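Local atomic coordinates of 4-oxalocrotonate decarboxylase NahK (PDB entry 5D2K), a protein that catalyses the metal-assisted decarboxylation of (3E)-2-oxohex-3-enedioate to 2-oxopent-4-enoate and carbon dioxide in naphthalene degradation. Residues Asp46-Asp49 with Val50-Glu53; Arg56-Ala60 with Arg61-Ile65. The protein carries 1 engineered substitution. All blocks are in the same frame, centred on the assembly; numbering follows the deposited sequence.

Contact 1 of 2, residues Asp46-Asp49 with Val50-Glu53; sequences DAYD and VQWE
Tyr48 touches both Gln51 and Trp52, one turn further along helix 44-60. Its ring and the Gln51 side chain run side by side and point the same way. Tyr48 CE1 is 4.0 Å from Gln51 NE2, and the ring and amide planes stand 68° apart. Gln51 reaches this level because its CG is anti to the backbone N (chi1 -173°) and the chain beyond is extended. On the Trp52 side, Tyr48 CB is 4.3 Å from Trp52 CD1. The indole also meets the Tyr48 carbonyl: Trp52 CD1 lies 3.0 Å from Tyr48 O, which sits at the ring edge, near its plane. The same oxygen accepts the nearly straight helical bond from Trp52 N, at 2.9 Å and 166°. Matching i to i+4 bonds run from Val50 N to Asp46 O, Gln51 N to Ala47 O and Glu53 N to Asp49 O. Val50 packs CG2 at 3.4 Å from Asp46 O.

The polar ends are held from outside. Tyr88 meets all three large side chains: it stacks on the Tyr48 ring and bonds Tyr48 OH through its N, Gln51 NE2 through its O and Trp52 NE1 through its OH. Gln51 NE2 also donates to Val164 O. Asp49 makes salt bridges to Arg8 and Arg227. Ala47 touches helix 160-165, and Val50 touches both that helix and helix 12-27.

Two acceptors for Gln51 NE2 fix the rotation of the buried amide. One helix face thus offers matched polar groups to Tyr88, and the Asp49 carboxylate is probably stabilised as an anion by its two arginines.

Contact 2 of 2, residues Arg56-Ala60 with Arg61-Ile65; sequences RRKEA and RGNKI
Lys58 and Glu59 meet Gly62 and Asn63 in a Schellman motif that ends helix 44-60; Gly62, with phi 102°, is its C-prime residue. Two backbone bonds define it. Asn63 N donates to Lys58 O at 3.0 Å. Gly62 N donates to Glu59 O, also at 3.0 Å, but from above the carbonyl plane. Arg61 N adds weak bonds to Arg57 O and Lys58 O.

Charged side chains gather round Arg61. Arg61 CG lies between its backbone N and carbonyl carbon (chi1 74°), which folds the side chain back over the last turn. Its guanidinium covers Arg57 O, which sits 3.7 Å from the plane, over the centre. Arg61 and Lys58 run alongside each other, and the Arg57 and Arg61 guanidinium planes are 63° apart. These three cations share Glu23 of helix 12-27, with salt bridges from Arg57 NE, Lys58 NZ and Arg61 NH2. Lys58 NZ also pairs with Glu26 and bonds Tyr94 OH.

Other side-chain contacts are few. The amide oxygen Asn63 OD1 rests 3.3 Å from the Lys58 CB methylene. In one of its two modelled conformers the Glu59 chain crosses Ile65 at about a right angle, with Glu59 CG 3.7 Å from Ile65 CG1, and its carboxylate pairs with Arg55.

Water completes the turn. One molecule takes hydrogen bonds from Lys58 NZ and Arg61 NH2 and donates to Asn63 OD1. A second donates to Glu59 O and Asn63 O, 2.8 Å from each of those oxygens.

Overall arrangement
Both contacts use helix 44-60 and follow one another along the chain. Their centres are 15 Å apart, and the segments do not otherwise touch. Contact 1 lies within the helix; contact 2 ends it and leads into strand 65-71, which carries Lys69 of the 2-oxoadipate pocket. The side chain of Gln51 is about 7 Å from that of Lys69 and about 10 Å from the bound 2-oxoadipate. Ile65 is further away, its side chain about 10 Å from that of Lys69. Contact 1 is thus near Lys69 but does not reach the ligand, whereas contact 2 is at the surface. Strand 87-92 meets both, through Tyr88 at contact 1 and Phe90 at contact 2.

Contact 1 of 2, residues Asp46-Asp49 with Val50-Glu53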
ATOM      1  N   ASP A  46      -2.355 -17.139  -8.725  1.00 12.60           N
ATOM      2  CA  ASP A  46      -3.825 -17.027  -8.697  1.00 13.77           C
ATOM      3  C   ASP A  46      -4.271 -15.698  -8.084  1.00 12.19           C
ATOM      4  O   ASP A  46      -5.118 -14.990  -8.629  1.00 11.08           O
ATOM      5  CB  ASP A  46      -4.463 -18.157  -7.880  1.00 12.05           C
ATOM      6  CG  ASP A  46      -4.427 -19.512  -8.569  1.00 16.39           C
ATOM      7  OD1 ASP A  46      -4.579 -19.597  -9.805  1.00 16.83           O
ATOM      8  OD2 ASP A  46      -4.278 -20.504  -7.826  1.00 16.14           O
ATOM      9  N   ALA A  47      -3.706 -15.383  -6.925  1.00 12.40           N
ATOM     10  CA  ALA A  47      -4.107 -14.203  -6.172  1.00 11.26           C
ATOM     11  C   ALA A  47      -3.759 -12.924  -6.927  1.00 11.29           C
ATOM     12  O   ALA A  47      -4.550 -11.977  -6.945  1.00 11.39           O
ATOM     13  CB  ALA A  47      -3.451 -14.213  -4.798  1.00 10.81           C
ATOM     14  N   TYR A  48      -2.591 -12.888  -7.564  1.00 11.41           N
ATOM     15  CA  TYR A  48      -2.253 -11.694  -8.329  1.00 10.90           C
ATOM     16  C   TYR A  48      -3.121 -11.597  -9.592  1.00 12.49           C
ATOM     17  O   TYR A  48      -3.453 -10.491 -10.017  1.00 10.35           O
ATOM     18  CB  TYR A  48      -0.757 -11.654  -8.673  1.00  9.97           C
ATOM     19  CG  TYR A  48       0.090 -11.057  -7.553  1.00 11.53           C
ATOM     20  CD1 TYR A  48       0.002  -9.697  -7.228  1.00  9.27           C
ATOM     21  CD2 TYR A  48       0.955 -11.849  -6.804  1.00 11.02           C
ATOM     22  CE1 TYR A  48       0.769  -9.147  -6.198  1.00 10.06           C
ATOM     23  CE2 TYR A  48       1.728 -11.306  -5.776  1.00 13.07           C
ATOM     24  CZ  TYR A  48       1.628  -9.955  -5.480  1.00 12.25           C
ATOM     25  OH  TYR A  48       2.377  -9.408  -4.455  1.00 12.39           O
ATOM     26  N   ASP A  49      -3.520 -12.739 -10.165  1.00 10.83           N
ATOM     27  CA  ASP A  49      -4.476 -12.727 -11.277  1.00 12.25           C
ATOM     28  C   ASP A  49      -5.765 -12.034 -10.840  1.00  9.87           C
ATOM     29  O   ASP A  49      -6.321 -11.203 -11.566  1.00 10.49           O
ATOM     30  CB  ASP A  49      -4.822 -14.152 -11.758  1.00 11.50           C
ATOM     31  CG  ASP A  49      -3.724 -14.791 -12.599  1.00 16.76           C
ATOM     32  OD1 ASP A  49      -2.749 -14.115 -12.987  1.00 13.79           O
ATOM     33  OD2 ASP A  49      -3.858 -16.002 -12.893  1.00 16.60           O
ATOM     34  N   VAL A  50      -6.239 -12.392  -9.648  1.00  9.54           N
ATOM     35  CA  VAL A  50      -7.448 -11.781  -9.126  1.00  9.01           C
ATOM     36  C   VAL A  50      -7.239 -10.278  -8.896  1.00  8.96           C
ATOM     37  O   VAL A  50      -8.080  -9.474  -9.292  1.00 10.63           O
ATOM     38  CB  VAL A  50      -7.908 -12.476  -7.829  1.00 10.23           C
ATOM     39  CG1 VAL A  50      -9.043 -11.704  -7.155  1.00 12.16           C
ATOM     40  CG2 VAL A  50      -8.343 -13.910  -8.125  1.00 12.52           C
ATOM     41  N   GLN A  51      -6.118  -9.905  -8.280  1.00 10.26           N
ATOM     42  CA  GLN A  51      -5.831  -8.493  -8.038  1.00 10.22           C
ATOM     43  C   GLN A  51      -5.795  -7.674  -9.327  1.00 10.59           C
ATOM     44  O   GLN A  51      -6.380  -6.582  -9.399  1.00 10.49           O
ATOM     45  CB  GLN A  51      -4.497  -8.321  -7.304  1.00  8.36           C
ATOM     46  CG  GLN A  51      -4.258  -6.859  -6.895  1.00  9.13           C
ATOM     47  CD  GLN A  51      -2.847  -6.600  -6.413  1.00 10.44           C
ATOM     48  OE1 GLN A  51      -2.070  -5.910  -7.079  1.00 10.90           O
ATOM     49  NE2 GLN A  51      -2.513  -7.127  -5.238  1.00  9.73           N
ATOM     50  N   TRP A  52      -5.108  -8.190 -10.349  1.00  9.85           N
ATOM     51  CA  TRP A  52      -5.010  -7.448 -11.597  1.00 10.00           C
ATOM     52  C   TRP A  52      -6.356  -7.407 -12.330  1.00  8.58           C
ATOM     53  O   TRP A  52      -6.622  -6.481 -13.096  1.00 10.72           O
ATOM     54  CB  TRP A  52      -3.916  -8.033 -12.505  1.00 10.45           C
ATOM     55  CG  TRP A  52      -2.511  -7.646 -12.106  1.00  9.26           C
ATOM     56  CD1 TRP A  52      -1.736  -8.252 -11.169  1.00 10.22           C
ATOM     57  CD2 TRP A  52      -1.718  -6.573 -12.653  1.00 10.94           C
ATOM     58  NE1 TRP A  52      -0.506  -7.633 -11.091  1.00 12.33           N
ATOM     59  CE2 TRP A  52      -0.473  -6.595 -11.988  1.00 11.40           C
ATOM     60  CE3 TRP A  52      -1.945  -5.595 -13.631  1.00 11.37           C
ATOM     61  CZ2 TRP A  52       0.549  -5.681 -12.273  1.00 12.25           C
ATOM     62  CZ3 TRP A  52      -0.927  -4.686 -13.918  1.00 13.00           C
ATOM     63  CH2 TRP A  52       0.301  -4.735 -13.235  1.00 11.31           C
ATOM     64  N   GLU A  53      -7.222  -8.390 -12.081  1.00 10.70           N
ATOM     65  CA  GLU A  53      -8.562  -8.333 -12.647  1.00 11.85           C
ATOM     66  C   GLU A  53      -9.391  -7.260 -11.941  1.00 10.51           C
ATOM     67  O   GLU A  53     -10.177  -6.574 -12.583  1.00  9.73           O
ATOM     68  CB  GLU A  53      -9.251  -9.700 -12.576  1.00 10.01           C
ATOM     69  CG  GLU A  53     -10.728  -9.711 -12.970  1.00  9.81           C
ATOM     70  CD  GLU A  53     -11.054  -9.220 -14.371  1.00 13.18           C
ATOM     71  OE1 GLU A  53     -10.153  -9.095 -15.238  1.00 13.63           O
ATOM     72  OE2 GLU A  53     -12.262  -8.967 -14.605  1.00 12.71           O
TER

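Contact 2 of 2, residues Arg56-Ala60 with Arg61-Ile65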
ATOM      1  N   ARG A  56      -8.406  -4.153 -13.526  1.00  9.50           N
ATOM      2  CA  ARG A  56      -9.065  -4.024 -14.816  1.00 10.27           C
ATOM      3  C   ARG A  56     -10.525  -3.557 -14.672  1.00 11.57           C
ATOM      4  O   ARG A  56     -10.983  -2.700 -15.431  1.00 11.00           O
ATOM      5  CB  ARG A  56      -9.014  -5.346 -15.595  1.00 11.44           C
ATOM      6  CG  ARG A  56      -9.429  -5.177 -17.058  1.00 15.21           C
ATOM      7  CD  ARG A  56      -9.989  -6.476 -17.649  1.00 15.70           C
ATOM      8  NE  ARG A  56     -11.159  -6.931 -16.902  1.00 15.47           N
ATOM      9  CZ  ARG A  56     -12.381  -6.421 -17.028  1.00 16.36           C
ATOM     10  NH1 ARG A  56     -12.615  -5.430 -17.884  1.00 18.00           N
ATOM     11  NH2 ARG A  56     -13.371  -6.894 -16.287  1.00 18.12           N
ATOM     12  N   ARG A  57     -11.241  -4.103 -13.695  1.00  9.43           N
ATOM     13  CA  ARG A  57     -12.614  -3.674 -13.445  1.00 10.21           C
ATOM     14  C   ARG A  57     -12.663  -2.169 -13.163  1.00 12.18           C
ATOM     15  O   ARG A  57     -13.535  -1.455 -13.664  1.00 12.40           O
ATOM     16  CB  ARG A  57     -13.219  -4.455 -12.274  1.00 12.43           C
ATOM     17  CG  ARG A  57     -13.414  -5.952 -12.558  1.00 11.67           C
ATOM     18  CD  ARG A  57     -13.922  -6.700 -11.311  1.00 11.99           C
ATOM     19  NE  ARG A  57     -15.251  -6.264 -10.881  1.00 11.95           N
ATOM     20  CZ  ARG A  57     -16.392  -6.689 -11.425  1.00 12.01           C
ATOM     21  NH1 ARG A  57     -16.380  -7.579 -12.415  1.00 14.27           N
ATOM     22  NH2 ARG A  57     -17.553  -6.229 -10.972  1.00 14.34           N
ATOM     23  N   LYS A  58     -11.714  -1.689 -12.365  1.00  9.75           N
ATOM     24  CA  LYS A  58     -11.715  -0.280 -12.008  1.00  9.01           C
ATOM     25  C   LYS A  58     -11.350   0.582 -13.211  1.00  9.08           C
ATOM     26  O   LYS A  58     -11.976   1.618 -13.437  1.00 10.27           O
ATOM     27  CB  LYS A  58     -10.757  -0.017 -10.833  1.00  8.66           C
ATOM     28  CG  LYS A  58     -11.244  -0.655  -9.537  1.00  8.34           C
ATOM     29  CD  LYS A  58     -10.513  -0.086  -8.321  1.00  9.31           C
ATOM     30  CE  LYS A  58     -10.936  -0.778  -7.036  1.00  9.06           C
ATOM     31  NZ  LYS A  58     -12.427  -0.702  -6.798  1.00  9.50           N
ATOM     32  N   GLU A  59     -10.357   0.158 -13.987  1.00 10.30           N
ATOM     33  CA  GLU A  59      -9.961   0.875 -15.197  0.53 11.43           C
ATOM     34  C   GLU A  59     -11.109   0.952 -16.203  1.00 11.83           C
ATOM     35  O   GLU A  59     -11.311   1.981 -16.859  1.00 12.73           O
ATOM     36  CB  GLU A  59      -8.745   0.204 -15.848  0.53 12.04           C
ATOM     37  CG  GLU A  59      -7.426   0.385 -15.089  0.53 13.79           C
ATOM     38  CD  GLU A  59      -6.328  -0.564 -15.569  0.53 12.99           C
ATOM     39  OE1 GLU A  59      -6.656  -1.649 -16.102  0.53 16.82           O
ATOM     40  OE2 GLU A  59      -5.133  -0.225 -15.405  0.53 16.41           O
ATOM     41  N   ALA A  60     -11.843  -0.158 -16.326  1.00 11.97           N
ATOM     42  CA  ALA A  60     -12.925  -0.251 -17.299  1.00 14.03           C
ATOM     43  C   ALA A  60     -14.066   0.699 -16.989  1.00 14.07           C
ATOM     44  O   ALA A  60     -14.787   1.123 -17.903  1.00 17.21           O
ATOM     45  CB  ALA A  60     -13.450  -1.683 -17.374  1.00 13.65           C
ATOM     46  N   ARG A  61     -14.244   1.045 -15.716  1.00 12.64           N
ATOM     47  CA  ARG A  61     -15.309   1.984 -15.374  1.00 14.54           C
ATOM     48  C   ARG A  61     -14.789   3.413 -15.245  1.00 12.93           C
ATOM     49  O   ARG A  61     -15.514   4.302 -14.781  1.00 15.59           O
ATOM     50  CB  ARG A  61     -16.055   1.540 -14.100  1.00 15.09           C
ATOM     51  CG  ARG A  61     -15.353   1.710 -12.751  1.00 16.07           C
ATOM     52  CD  ARG A  61     -16.274   1.283 -11.587  1.00 16.44           C
ATOM     53  NE  ARG A  61     -16.610  -0.146 -11.609  1.00 15.64           N
ATOM     54  CZ  ARG A  61     -15.955  -1.084 -10.929  1.00 13.33           C
ATOM     55  NH1 ARG A  61     -16.324  -2.363 -11.022  1.00 13.55           N
ATOM     56  NH2 ARG A  61     -14.911  -0.763 -10.169  1.00 11.60           N
ATOM     57  N   GLY A  62     -13.544   3.635 -15.670  1.00 11.78           N
ATOM     58  CA  GLY A  62     -13.023   4.986 -15.793  1.00 13.59           C
ATOM     59  C   GLY A  62     -12.085   5.461 -14.693  1.00 12.00           C
ATOM     60  O   GLY A  62     -11.600   6.602 -14.744  1.00 12.75           O
ATOM     61  N   ASN A  63     -11.826   4.619 -13.697  1.00 10.90           N
ATOM     62  CA  ASN A  63     -10.858   4.998 -12.663  1.00 10.09           C
ATOM     63  C   ASN A  63      -9.449   5.085 -13.239  1.00 10.63           C
ATOM     64  O   ASN A  63      -9.027   4.211 -14.007  1.00 11.99           O
ATOM     65  CB  ASN A  63     -10.795   3.995 -11.498  1.00  9.22           C
ATOM     66  CG  ASN A  63     -12.112   3.760 -10.794  1.00 12.80           C
ATOM     67  OD1 ASN A  63     -12.188   2.843  -9.975  1.00 13.43           O
ATOM     68  ND2 ASN A  63     -13.138   4.565 -11.080  1.00 15.32           N
ATOM     69  N   LYS A  64      -8.701   6.121 -12.860  1.00 10.39           N
ATOM     70  CA  LYS A  64      -7.276   6.146 -13.156  1.00 10.13           C
ATOM     71  C   LYS A  64      -6.516   5.409 -12.060  1.00 11.94           C
ATOM     72  O   LYS A  64      -6.884   5.486 -10.887  1.00 10.87           O
ATOM     73  CB  LYS A  64      -6.768   7.589 -13.273  1.00 10.03           C
ATOM     74  CG  LYS A  64      -7.421   8.382 -14.409  1.00 14.22           C
ATOM     75  CD  LYS A  64      -7.128   7.734 -15.765  1.00 17.59           C
ATOM     76  CE  LYS A  64      -7.522   8.653 -16.911  1.00 23.50           C
ATOM     77  NZ  LYS A  64      -7.193   8.080 -18.243  1.00 27.29           N
ATOM     78  N   ILE A  65      -5.469   4.688 -12.445  1.00 11.14           N
ATOM     79  CA  ILE A  65      -4.603   4.040 -11.472  1.00 10.52           C
ATOM     80  C   ILE A  65      -3.437   5.001 -11.230  1.00 12.62           C
ATOM     81  O   ILE A  65      -2.635   5.264 -12.134  1.00 16.59           O
ATOM     82  CB  ILE A  65      -4.128   2.653 -11.961  1.00 12.97           C
ATOM     83  CG1 ILE A  65      -5.325   1.784 -12.368  1.00 12.14           C
ATOM     84  CG2 ILE A  65      -3.290   1.951 -10.888  1.00 15.59           C
ATOM     85  CD1 ILE A  65      -6.377   1.586 -11.261  1.00 12.62           C
TER
HETATM   86  O   HOH W   1     -14.014   1.438  -8.595  1.00 12.62           O
HETATM   87  O   HOH W   2      -9.480   4.087 -16.783  1.00 21.33           O